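Local coordinates for protein actibind (Aspergillus niger, PDB 3D3Z) that is a T2-family ribonuclease that cleaves RNA, probably with little base specificity beyond a preference for adenylic acid, at residues A[30-35]-A[144-149]; A[68-73]-A[133-138]; A[93-98]-A[105-110]. All coordinates share one frame; numbering follows the deposited sequence. Where two conformers were deposited one is given.

Interaction 1: A[30-35]-A[144-149]; sequences LLQTQF and VDLFKT. With D3Z (1-(5-deoxy-beta-L-xylofuranosyl)pyrimidine-2,4(1H,3H)-dione), chain E.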
# COMPACT_ATOMS: atom_id res chain seq x y z
N LEU A 30 6.22 2.50 -6.67
CA LEU A 30 5.17 2.70 -5.68
C LEU A 30 4.76 1.34 -5.14
O LEU A 30 4.30 0.51 -5.87
CB LEU A 30 3.94 3.41 -6.28
CG LEU A 30 3.96 4.93 -6.41
CD1 LEU A 30 3.76 5.56 -5.03
CD2 LEU A 30 5.16 5.45 -7.01
N LEU A 31 4.87 1.17 -3.82
CA LEU A 31 4.59 -0.09 -3.14
C LEU A 31 3.29 -0.00 -2.39
O LEU A 31 3.19 0.76 -1.45
CB LEU A 31 5.73 -0.45 -2.17
CG LEU A 31 7.09 -0.87 -2.73
CD1 LEU A 31 7.81 0.19 -3.65
CD2 LEU A 31 7.96 -1.20 -1.54
N GLN A 32 2.32 -0.80 -2.80
CA GLN A 32 1.11 -1.00 -2.01
C GLN A 32 1.39 -2.18 -1.07
O GLN A 32 1.55 -3.32 -1.49
CB GLN A 32 -0.12 -1.25 -2.86
CG GLN A 32 -1.47 -0.91 -2.16
CD GLN A 32 -1.84 -1.85 -1.00
OE1 GLN A 32 -2.23 -3.01 -1.21
NE2 GLN A 32 -1.86 -1.29 0.23
N THR A 33 1.44 -1.87 0.22
CA THR A 33 1.88 -2.86 1.23
C THR A 33 0.69 -3.30 2.09
O THR A 33 -0.23 -2.52 2.35
CB THR A 33 3.01 -2.31 2.09
OG1 THR A 33 2.55 -1.15 2.79
CG2 THR A 33 4.16 -1.93 1.20
N GLN A 34 0.71 -4.57 2.50
CA GLN A 34 -0.36 -5.17 3.26
C GLN A 34 0.12 -6.00 4.47
O GLN A 34 1.24 -6.48 4.50
CB GLN A 34 -1.18 -6.06 2.32
CG GLN A 34 -1.75 -5.35 1.13
CD GLN A 34 -2.58 -6.25 0.24
OE1 GLN A 34 -2.93 -7.39 0.64
NE2 GLN A 34 -3.00 -5.72 -0.90
N PHE A 35 -0.76 -6.19 5.45
CA PHE A 35 -0.50 -7.02 6.61
C PHE A 35 -1.45 -8.20 6.72
O PHE A 35 -2.59 -8.06 6.35
CB PHE A 35 -0.82 -6.22 7.86
CG PHE A 35 0.25 -5.29 8.26
CD1 PHE A 35 1.56 -5.70 8.31
CD2 PHE A 35 -0.06 -3.99 8.67
CE1 PHE A 35 2.53 -4.86 8.74
CE2 PHE A 35 0.94 -3.15 9.10
CZ PHE A 35 2.22 -3.58 9.13
N VAL A 144 -6.48 3.21 -0.60
CA VAL A 144 -7.68 2.37 -0.51
C VAL A 144 -8.10 1.87 -1.89
O VAL A 144 -8.37 0.67 -2.08
CB VAL A 144 -8.87 3.10 0.20
CG1 VAL A 144 -10.25 2.38 -0.09
CG2 VAL A 144 -8.63 3.16 1.75
N ASP A 145 -8.11 2.79 -2.87
CA ASP A 145 -8.51 2.40 -4.22
C ASP A 145 -7.61 1.28 -4.79
O ASP A 145 -8.09 0.33 -5.38
CB ASP A 145 -8.49 3.61 -5.18
CG ASP A 145 -9.60 4.61 -4.91
OD1 ASP A 145 -10.58 4.28 -4.22
OD2 ASP A 145 -9.50 5.71 -5.46
N LEU A 146 -6.31 1.42 -4.59
CA LEU A 146 -5.33 0.43 -5.09
C LEU A 146 -5.42 -0.88 -4.30
O LEU A 146 -5.49 -1.98 -4.88
CB LEU A 146 -3.95 1.02 -4.99
CG LEU A 146 -2.87 0.29 -5.76
CD1 LEU A 146 -3.15 0.24 -7.27
CD2 LEU A 146 -1.56 1.01 -5.45
N PHE A 147 -5.49 -0.77 -2.99
CA PHE A 147 -5.70 -1.96 -2.13
C PHE A 147 -6.89 -2.79 -2.57
O PHE A 147 -6.81 -4.04 -2.62
CB PHE A 147 -5.89 -1.51 -0.70
CG PHE A 147 -6.25 -2.61 0.26
CD1 PHE A 147 -5.32 -3.51 0.70
CD2 PHE A 147 -7.50 -2.67 0.78
CE1 PHE A 147 -5.64 -4.48 1.61
CE2 PHE A 147 -7.87 -3.65 1.70
CZ PHE A 147 -6.91 -4.59 2.12
N LYS A 148 -8.00 -2.12 -2.90
CA LYS A 148 -9.20 -2.86 -3.36
C LYS A 148 -8.92 -3.74 -4.57
O LYS A 148 -9.61 -4.73 -4.79
CB LYS A 148 -10.36 -1.91 -3.67
CG LYS A 148 -10.99 -1.33 -2.43
CD LYS A 148 -11.88 -0.21 -2.80
CE LYS A 148 -12.76 0.13 -1.68
NZ LYS A 148 -13.82 1.08 -2.11
N THR A 149 -7.91 -3.42 -5.34
CA THR A 149 -7.65 -4.20 -6.53
C THR A 149 -6.72 -5.40 -6.24
O THR A 149 -6.38 -6.15 -7.15
CB THR A 149 -7.02 -3.34 -7.66
OG1 THR A 149 -5.72 -2.91 -7.27
CG2 THR A 149 -7.90 -2.11 -8.05
N1 D3Z E . 2.10 -1.41 12.94
C2 D3Z E . 0.99 -0.66 13.39
N3 D3Z E . -0.24 -1.08 13.11
C4 D3Z E . -0.46 -2.20 12.41
C5 D3Z E . 0.61 -2.93 11.97
C6 D3Z E . 1.91 -2.52 12.25
O2 D3Z E . 1.14 0.39 14.04
O4 D3Z E . -1.61 -2.61 12.15
C1' D3Z E . 3.44 -0.97 13.21
C2' D3Z E . 3.35 0.53 13.41
O2' D3Z E . 3.62 0.86 14.78
C3' D3Z E . 4.31 1.14 12.40
C4' D3Z E . 4.96 -0.02 11.66
O3' D3Z E . 3.61 1.95 11.47
O4' D3Z E . 4.29 -1.22 12.07
C5' D3Z E . 4.87 0.22 10.15
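Phe147 meets the strand 30-35 along one flank of its ring, where the amides of Gln32 and Gln34 both converge on CD1 while Gln34 also runs along CE1. Gln32 OE1 comes in at the ring edge, near the ring plane, 3.7 Å from Phe147 CD1, where the slightly positive ring hydrogens suit a carbonyl oxygen. Gln34 brings its nitrogen to the same carbon, NE2 lying 3.6 Å from Phe147 CD1 but oblique to the ring, with the amide turned 70° from the ring plane. Leu146 supplies the aliphatic part: its CD2 packs 3.7 Å from Gln32 CB, the two side chains running alongside in opposite senses. No hydrogen bond crosses between the segments. Instead the strand pairs its own amides, Gln34 NE2 donating 2.8 Å to Gln32 OE1 in a nearly straight bond. Gln32 presents that oxygen by setting CG anti to its backbone N (chi1 -157°) and bending at the next torsion, while Gln34 stays extended beyond CG.

This strand lies between 49-56 and 195-206 in the antiparallel sheet of the RNase T2 alpha+beta fold, and helix 134-147 packs against it. Further partners fix the amides: Gln34 OE1 bonds to Ser152 OG, its NE2 also donates to Leu150 O, and Gln32 NE2 donates to Gly52 O of the adjoining strand. Phe147 additionally touches Ile50 and, from helix 85-94, Tyr90 and Tyr94. Further along the segment, Leu146 O accepts two bonds from Thr149, one from its backbone N at 2.9 Å and one from OG1 at 2.6 Å. At the end of the strand, Phe35 stacks on His51, a predicted active-site residue, and lies close beside the pyrimidine of the bound nucleoside analogue.

Interaction 2: A[68-73]-A[133-138]; sequences ESREYS and QEEVGD. With NAG (2-acetamido-2-deoxy-beta-D-glucopyranose), chain B; NAG (2-acetamido-2-deoxy-beta-D-glucopyranose), chain C.
Arg70 and Glu135 form a buried salt bridge, NH1 donating 3.0 Å to OE2 at an N-H...O angle of 173°. The carboxylate oxygen lies in the guanidinium plane and receives the bond on its anti lone pair. OE2 also accepts from a water at 2.6 Å, while Glu135 OE1 is bonded to Tyr130 OH. Arg70 NE is engaged as well, in a salt bridge with Asp67. That same water sits 2.6 Å from Tyr72 OH, which in turn accepts from Gln133 NE2 across 3.0 Å.

Gln133 occupies the N-cap position of helix 134-147, and through it and Glu135 the segment 68-73 is joined to the start of that helix. Gln133 CG lies over one face of the Tyr72 ring in a CH-pi contact, 4.0 Å from the ring centroid. With CG beside its backbone N (chi1 -67°) and a bend at the next torsion, its amide turns back toward the tyrosine hydroxyl. The amide nitrogen is satisfied twice, since NE2 also donates 2.7 Å to O7 of the second N-acetylglucosamine of a glycan attached to the protein. Val136 CG2 packs obliquely against Tyr72 CE2 at 3.8 Å.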
# COMPACT_ATOMS: atom_id res chain seq x y z
N GLU A 68 8.39 18.37 6.34
CA GLU A 68 7.98 18.64 7.69
C GLU A 68 6.84 19.64 7.76
O GLU A 68 6.04 19.59 8.68
CB GLU A 68 9.18 19.17 8.47
CG GLU A 68 8.88 19.32 9.94
CD GLU A 68 10.07 19.78 10.75
OE1 GLU A 68 11.18 19.98 10.14
OE2 GLU A 68 9.88 19.94 11.99
N SER A 69 6.74 20.50 6.77
CA SER A 69 5.69 21.49 6.73
C SER A 69 4.31 20.93 6.38
O SER A 69 3.34 21.61 6.48
CB SER A 69 6.06 22.59 5.74
OG SER A 69 5.81 22.18 4.43
N ARG A 70 4.29 19.68 5.93
CA ARG A 70 3.08 18.99 5.60
C ARG A 70 2.94 17.70 6.41
O ARG A 70 2.36 16.80 5.94
CB ARG A 70 2.97 18.68 4.09
CG ARG A 70 2.71 19.93 3.21
CD ARG A 70 2.43 19.57 1.79
NE ARG A 70 3.51 18.80 1.23
CZ ARG A 70 3.40 17.62 0.64
NH1 ARG A 70 2.23 17.03 0.45
NH2 ARG A 70 4.51 17.07 0.20
N GLU A 71 3.48 17.67 7.61
CA GLU A 71 3.26 16.58 8.56
C GLU A 71 2.19 16.96 9.55
O GLU A 71 2.11 18.09 9.99
CB GLU A 71 4.55 16.23 9.30
CG GLU A 71 5.58 15.53 8.45
CD GLU A 71 6.83 15.24 9.27
OE1 GLU A 71 6.71 15.18 10.50
OE2 GLU A 71 7.93 15.15 8.71
N TYR A 72 1.32 16.00 9.87
CA TYR A 72 0.11 16.26 10.60
C TYR A 72 -0.06 15.27 11.72
O TYR A 72 0.48 14.15 11.68
CB TYR A 72 -1.10 16.18 9.64
CG TYR A 72 -0.97 17.24 8.56
CD1 TYR A 72 -1.04 18.59 8.90
CD2 TYR A 72 -0.74 16.91 7.24
CE1 TYR A 72 -0.90 19.59 7.95
CE2 TYR A 72 -0.58 17.90 6.27
CZ TYR A 72 -0.67 19.24 6.64
OH TYR A 72 -0.51 20.23 5.69
N SER A 73 -0.80 15.73 12.72
CA SER A 73 -1.17 14.91 13.86
C SER A 73 -2.67 14.89 14.02
O SER A 73 -3.20 14.71 15.12
CB SER A 73 -0.44 15.41 15.11
OG SER A 73 -0.89 16.70 15.49
N GLN A 133 -4.81 20.78 2.83
CA GLN A 133 -4.72 19.32 3.11
C GLN A 133 -5.56 18.44 2.19
O GLN A 133 -5.83 17.23 2.54
CB GLN A 133 -5.04 19.01 4.58
CG GLN A 133 -4.04 19.52 5.63
CD GLN A 133 -4.17 20.99 5.99
OE1 GLN A 133 -5.26 21.48 6.23
NE2 GLN A 133 -3.06 21.70 5.98
N GLU A 134 -5.94 18.99 1.02
CA GLU A 134 -6.70 18.22 0.05
C GLU A 134 -5.93 16.95 -0.32
O GLU A 134 -6.53 15.88 -0.45
CB GLU A 134 -7.02 18.97 -1.26
CG GLU A 134 -7.82 18.18 -2.23
CD GLU A 134 -8.27 19.01 -3.44
OE1 GLU A 134 -7.86 20.21 -3.54
OE2 GLU A 134 -8.99 18.40 -4.26
N GLU A 135 -4.62 17.10 -0.50
CA GLU A 135 -3.77 15.97 -0.92
C GLU A 135 -3.62 14.83 0.12
O GLU A 135 -3.33 13.68 -0.26
CB GLU A 135 -2.41 16.44 -1.42
CG GLU A 135 -1.25 16.69 -0.40
CD GLU A 135 -1.44 17.87 0.50
OE1 GLU A 135 -2.56 18.47 0.48
OE2 GLU A 135 -0.45 18.25 1.20
N VAL A 136 -3.83 15.16 1.39
CA VAL A 136 -3.83 14.19 2.49
C VAL A 136 -5.02 13.26 2.31
O VAL A 136 -4.85 12.07 2.27
CB VAL A 136 -3.80 14.89 3.86
CG1 VAL A 136 -3.83 13.85 5.04
CG2 VAL A 136 -2.57 15.70 3.95
N GLY A 137 -6.22 13.80 2.15
CA GLY A 137 -7.38 12.96 1.94
C GLY A 137 -7.34 12.16 0.66
O GLY A 137 -7.77 10.98 0.63
N ASP A 138 -6.86 12.79 -0.42
CA ASP A 138 -6.75 12.11 -1.70
C ASP A 138 -5.79 10.89 -1.61
O ASP A 138 -6.02 9.87 -2.29
CB ASP A 138 -6.26 13.04 -2.80
CG ASP A 138 -7.34 14.01 -3.32
OD1 ASP A 138 -8.54 13.91 -2.97
OD2 ASP A 138 -6.90 14.85 -4.12
C1 NAG B . -4.99 19.71 11.07
C2 NAG B . -6.06 20.81 10.86
C3 NAG B . -5.49 21.91 9.97
C4 NAG B . -4.15 22.37 10.48
C5 NAG B . -3.20 21.17 10.64
C6 NAG B . -1.80 21.55 11.09
C7 NAG B . -8.38 20.00 10.85
C8 NAG B . -9.60 19.56 10.09
N2 NAG B . -7.25 20.29 10.20
O3 NAG B . -6.42 22.97 9.85
O4 NAG B . -3.71 23.29 9.51
O5 NAG B . -3.79 20.26 11.55
O6 NAG B . -1.87 22.30 12.29
O7 NAG B . -8.45 20.05 12.07
C1 NAG C . -3.33 24.56 10.10
C2 NAG C . -2.68 25.45 9.06
C3 NAG C . -2.35 26.83 9.64
C4 NAG C . -3.58 27.42 10.34
C5 NAG C . -4.04 26.38 11.36
C6 NAG C . -5.21 26.83 12.22
C7 NAG C . -1.40 24.30 7.35
C8 NAG C . -0.06 23.80 6.96
N2 NAG C . -1.49 24.80 8.59
O3 NAG C . -1.88 27.70 8.63
O4 NAG C . -3.26 28.65 10.98
O5 NAG C . -4.44 25.25 10.61
O6 NAG C . -6.29 27.03 11.34
O7 NAG C . -2.35 24.25 6.54
O HOH W 1 -1.04 19.83 3.16

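Interaction 3: A[93-98]-A[105-110]; sequences EYWPDY and ESFWEH. With D3Z (1-(5-deoxy-beta-L-xylofuranosyl)pyrimidine-2,4(1H,3H)-dione), chain E; EDO (1,2-ethanediol), chain F; PO4 (phosphate ion), chain D.
The pocket that holds the base of the bound nucleoside analogue, backed by an aromatic cluster, is built where the turn after helix 85-94 meets helix 104-116 of the RNase T2 fold. Trp95, Phe107 and Trp108 make up the cluster. The indole edge of Trp95 points at the face of Phe107 in an offset edge-to-face pair, the two planes 87° apart and Trp95 CD1 3.5 Å from Phe107 CE2. Trp108 in turn directs its own edge at a face of Trp95, with centroids of the five-membered rings 4.6 Å apart. The approach also lets Trp108 NE1 donate 2.9 Å to Trp95 O, somewhat tilted from the carbonyl plane, so this carbonyl, just beyond the helix end, is tied to the neighbouring helix. Isoleucine and methionine side chains, Ile50 against Trp95 and Met91 against Trp108, pack around the pair.

A trans first torsion (chi1 -176°) swings the Phe107 ring out from its helix into the pocket, where it turns the face opposite Trp95 to the ligand base: N3 lies 3.7 Å above the plane, over the centre. On the other side of the base Tyr98 brings its CD2 edge toward C5. Asp97 packs against Phe107 CB, and its OD2 comes 2.6 Å from ligand O2, while OD1 is held by Glu99 N and the Asp97 backbone N by Asp104. His110, a helical turn along, meets a phosphate ion, probably from the crystallisation liquor, which His115 and Lys114 also bind. Tyr98 N donates to ligand O4 over 3.0 Å, at an N-H...O angle of 145°.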
# COMPACT_ATOMS: atom_id res chain seq x y z
N GLU A 93 -11.82 -0.30 9.37
CA GLU A 93 -12.01 -1.72 9.10
C GLU A 93 -10.78 -2.40 8.43
O GLU A 93 -10.32 -3.43 8.91
CB GLU A 93 -13.28 -1.92 8.24
CG GLU A 93 -13.48 -3.33 7.77
CD GLU A 93 -13.62 -4.37 8.89
OE1 GLU A 93 -13.78 -4.01 10.05
OE2 GLU A 93 -13.50 -5.54 8.60
N TYR A 94 -10.24 -1.73 7.41
CA TYR A 94 -9.25 -2.30 6.51
C TYR A 94 -7.86 -1.69 6.62
O TYR A 94 -6.95 -2.26 6.08
CB TYR A 94 -9.75 -2.31 5.05
CG TYR A 94 -10.91 -3.25 4.74
CD1 TYR A 94 -10.69 -4.59 4.49
CD2 TYR A 94 -12.20 -2.77 4.60
CE1 TYR A 94 -11.75 -5.43 4.19
CE2 TYR A 94 -13.26 -3.61 4.34
CZ TYR A 94 -13.03 -4.94 4.12
OH TYR A 94 -14.07 -5.80 3.86
N TRP A 95 -7.71 -0.60 7.37
CA TRP A 95 -6.41 -0.02 7.67
C TRP A 95 -6.23 0.12 9.21
O TRP A 95 -5.69 1.10 9.74
CB TRP A 95 -6.30 1.30 6.96
CG TRP A 95 -4.93 1.78 6.77
CD1 TRP A 95 -3.81 1.45 7.48
CD2 TRP A 95 -4.51 2.73 5.78
NE1 TRP A 95 -2.72 2.11 7.00
CE2 TRP A 95 -3.11 2.93 5.97
CE3 TRP A 95 -5.19 3.47 4.77
CZ2 TRP A 95 -2.36 3.78 5.14
CZ3 TRP A 95 -4.42 4.31 3.93
CH2 TRP A 95 -3.05 4.50 4.17
N PRO A 96 -6.57 -0.95 9.95
CA PRO A 96 -6.44 -0.84 11.39
C PRO A 96 -4.98 -0.90 11.91
O PRO A 96 -4.07 -1.49 11.25
CB PRO A 96 -7.23 -2.05 11.87
CG PRO A 96 -6.94 -3.12 10.85
CD PRO A 96 -6.97 -2.30 9.55
N ASP A 97 -4.76 -0.22 13.03
CA ASP A 97 -3.65 -0.52 13.88
C ASP A 97 -4.02 -1.79 14.74
O ASP A 97 -5.07 -1.85 15.42
CB ASP A 97 -3.24 0.72 14.69
CG ASP A 97 -1.98 0.53 15.45
OD1 ASP A 97 -1.94 -0.32 16.35
OD2 ASP A 97 -1.01 1.22 15.14
N TYR A 98 -3.17 -2.82 14.65
CA TYR A 98 -3.42 -4.10 15.36
C TYR A 98 -3.72 -3.92 16.85
O TYR A 98 -4.48 -4.69 17.44
CB TYR A 98 -2.23 -5.10 15.17
CG TYR A 98 -0.97 -4.64 15.87
CD1 TYR A 98 -0.82 -4.79 17.26
CD2 TYR A 98 0.05 -4.05 15.16
CE1 TYR A 98 0.35 -4.34 17.92
CE2 TYR A 98 1.20 -3.58 15.80
CZ TYR A 98 1.35 -3.74 17.18
OH TYR A 98 2.49 -3.24 17.79
N GLU A 105 -5.12 6.49 14.58
CA GLU A 105 -4.72 7.85 14.28
C GLU A 105 -3.21 7.98 14.15
O GLU A 105 -2.71 8.52 13.14
CB GLU A 105 -5.24 8.81 15.36
CG GLU A 105 -4.76 10.27 15.24
CD GLU A 105 -5.01 10.95 13.88
OE1 GLU A 105 -6.04 10.69 13.23
OE2 GLU A 105 -4.15 11.76 13.44
N SER A 106 -2.49 7.42 15.14
CA SER A 106 -1.02 7.48 15.15
C SER A 106 -0.45 6.75 13.95
O SER A 106 0.50 7.22 13.34
CB SER A 106 -0.36 6.93 16.45
OG SER A 106 -1.04 5.78 16.97
N PHE A 107 -1.05 5.63 13.59
CA PHE A 107 -0.59 4.80 12.46
C PHE A 107 -0.79 5.55 11.14
O PHE A 107 0.12 5.59 10.28
CB PHE A 107 -1.40 3.48 12.44
CG PHE A 107 -0.99 2.46 11.39
CD1 PHE A 107 0.26 2.40 10.87
CD2 PHE A 107 -1.89 1.52 10.97
CE1 PHE A 107 0.60 1.44 9.90
CE2 PHE A 107 -1.56 0.55 10.03
CZ PHE A 107 -0.35 0.53 9.48
N TRP A 108 -1.97 6.13 10.96
CA TRP A 108 -2.27 6.93 9.74
C TRP A 108 -1.38 8.18 9.62
O TRP A 108 -0.83 8.50 8.55
CB TRP A 108 -3.75 7.26 9.69
CG TRP A 108 -4.65 6.11 9.75
CD1 TRP A 108 -4.39 4.82 9.28
CD2 TRP A 108 -6.01 6.09 10.21
NE1 TRP A 108 -5.50 4.02 9.49
CE2 TRP A 108 -6.50 4.78 10.02
CE3 TRP A 108 -6.86 7.07 10.75
CZ2 TRP A 108 -7.76 4.41 10.39
CZ3 TRP A 108 -8.15 6.70 11.13
CH2 TRP A 108 -8.58 5.38 10.93
N GLU A 109 -1.19 8.86 10.76
CA GLU A 109 -0.17 9.93 10.83
C GLU A 109 1.16 9.42 10.33
O GLU A 109 1.83 10.05 9.49
CB GLU A 109 0.00 10.44 12.25
CG GLU A 109 -1.16 11.30 12.76
CD GLU A 109 -1.08 11.55 14.26
OE1 GLU A 109 0.02 11.35 14.78
OE2 GLU A 109 -2.11 11.91 14.89
N HIS A 110 1.60 8.30 10.89
CA HIS A 110 2.90 7.72 10.49
C HIS A 110 3.03 7.49 8.99
O HIS A 110 4.00 7.89 8.34
CB HIS A 110 3.17 6.42 11.28
CG HIS A 110 4.42 5.71 10.84
ND1 HIS A 110 5.68 6.16 11.15
CD2 HIS A 110 4.59 4.59 10.09
CE1 HIS A 110 6.58 5.38 10.60
NE2 HIS A 110 5.95 4.39 9.98
N1 D3Z E . 2.10 -1.41 12.94
C2 D3Z E . 0.99 -0.66 13.39
N3 D3Z E . -0.24 -1.08 13.11
C4 D3Z E . -0.46 -2.20 12.41
C5 D3Z E . 0.61 -2.93 11.97
C6 D3Z E . 1.91 -2.52 12.25
O2 D3Z E . 1.14 0.39 14.04
O4 D3Z E . -1.61 -2.61 12.15
C1' D3Z E . 3.44 -0.97 13.21
C2' D3Z E . 3.35 0.53 13.41
O2' D3Z E . 3.62 0.86 14.78
C3' D3Z E . 4.31 1.14 12.40
C4' D3Z E . 4.96 -0.02 11.66
O3' D3Z E . 3.61 1.95 11.47
O4' D3Z E . 4.29 -1.22 12.07
C5' D3Z E . 4.87 0.22 10.15
C1 EDO F . -11.17 -4.40 14.00
O1 EDO F . -10.01 -5.23 14.13
C2 EDO F . -10.96 -3.46 12.81
O2 EDO F . -10.49 -4.15 11.64
P PO4 D . 6.64 1.77 7.40
O1 PO4 D . 7.83 2.35 6.63
O2 PO4 D . 6.79 0.27 7.32
O3 PO4 D . 5.35 2.30 6.81
O4 PO4 D . 6.82 2.36 8.77
O HOH W 2 0.05 3.70 16.21

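All three contacts are made by buried residues, yet they differ in depth and chemistry. The centre of interaction 1 lies about 4 Å from that of the chain, those of interactions 3 and 2 about 12 Å and 17 Å, the last beside the surface glycan. Interactions 1 and 2 share helix 134-147: interaction 2 grips its start by charge and hydrogen bonds, interaction 1 its far end through amides and a phenylalanine. Interaction 3, largely aromatic, is nested in sequence within both. It touches interaction 1 through Phe35 and Phe107, so sheet and helix side together border the nucleoside, and it meets interaction 2 where Tyr72 O packs on Glu109 CG, while interactions 1 and 2 do not touch.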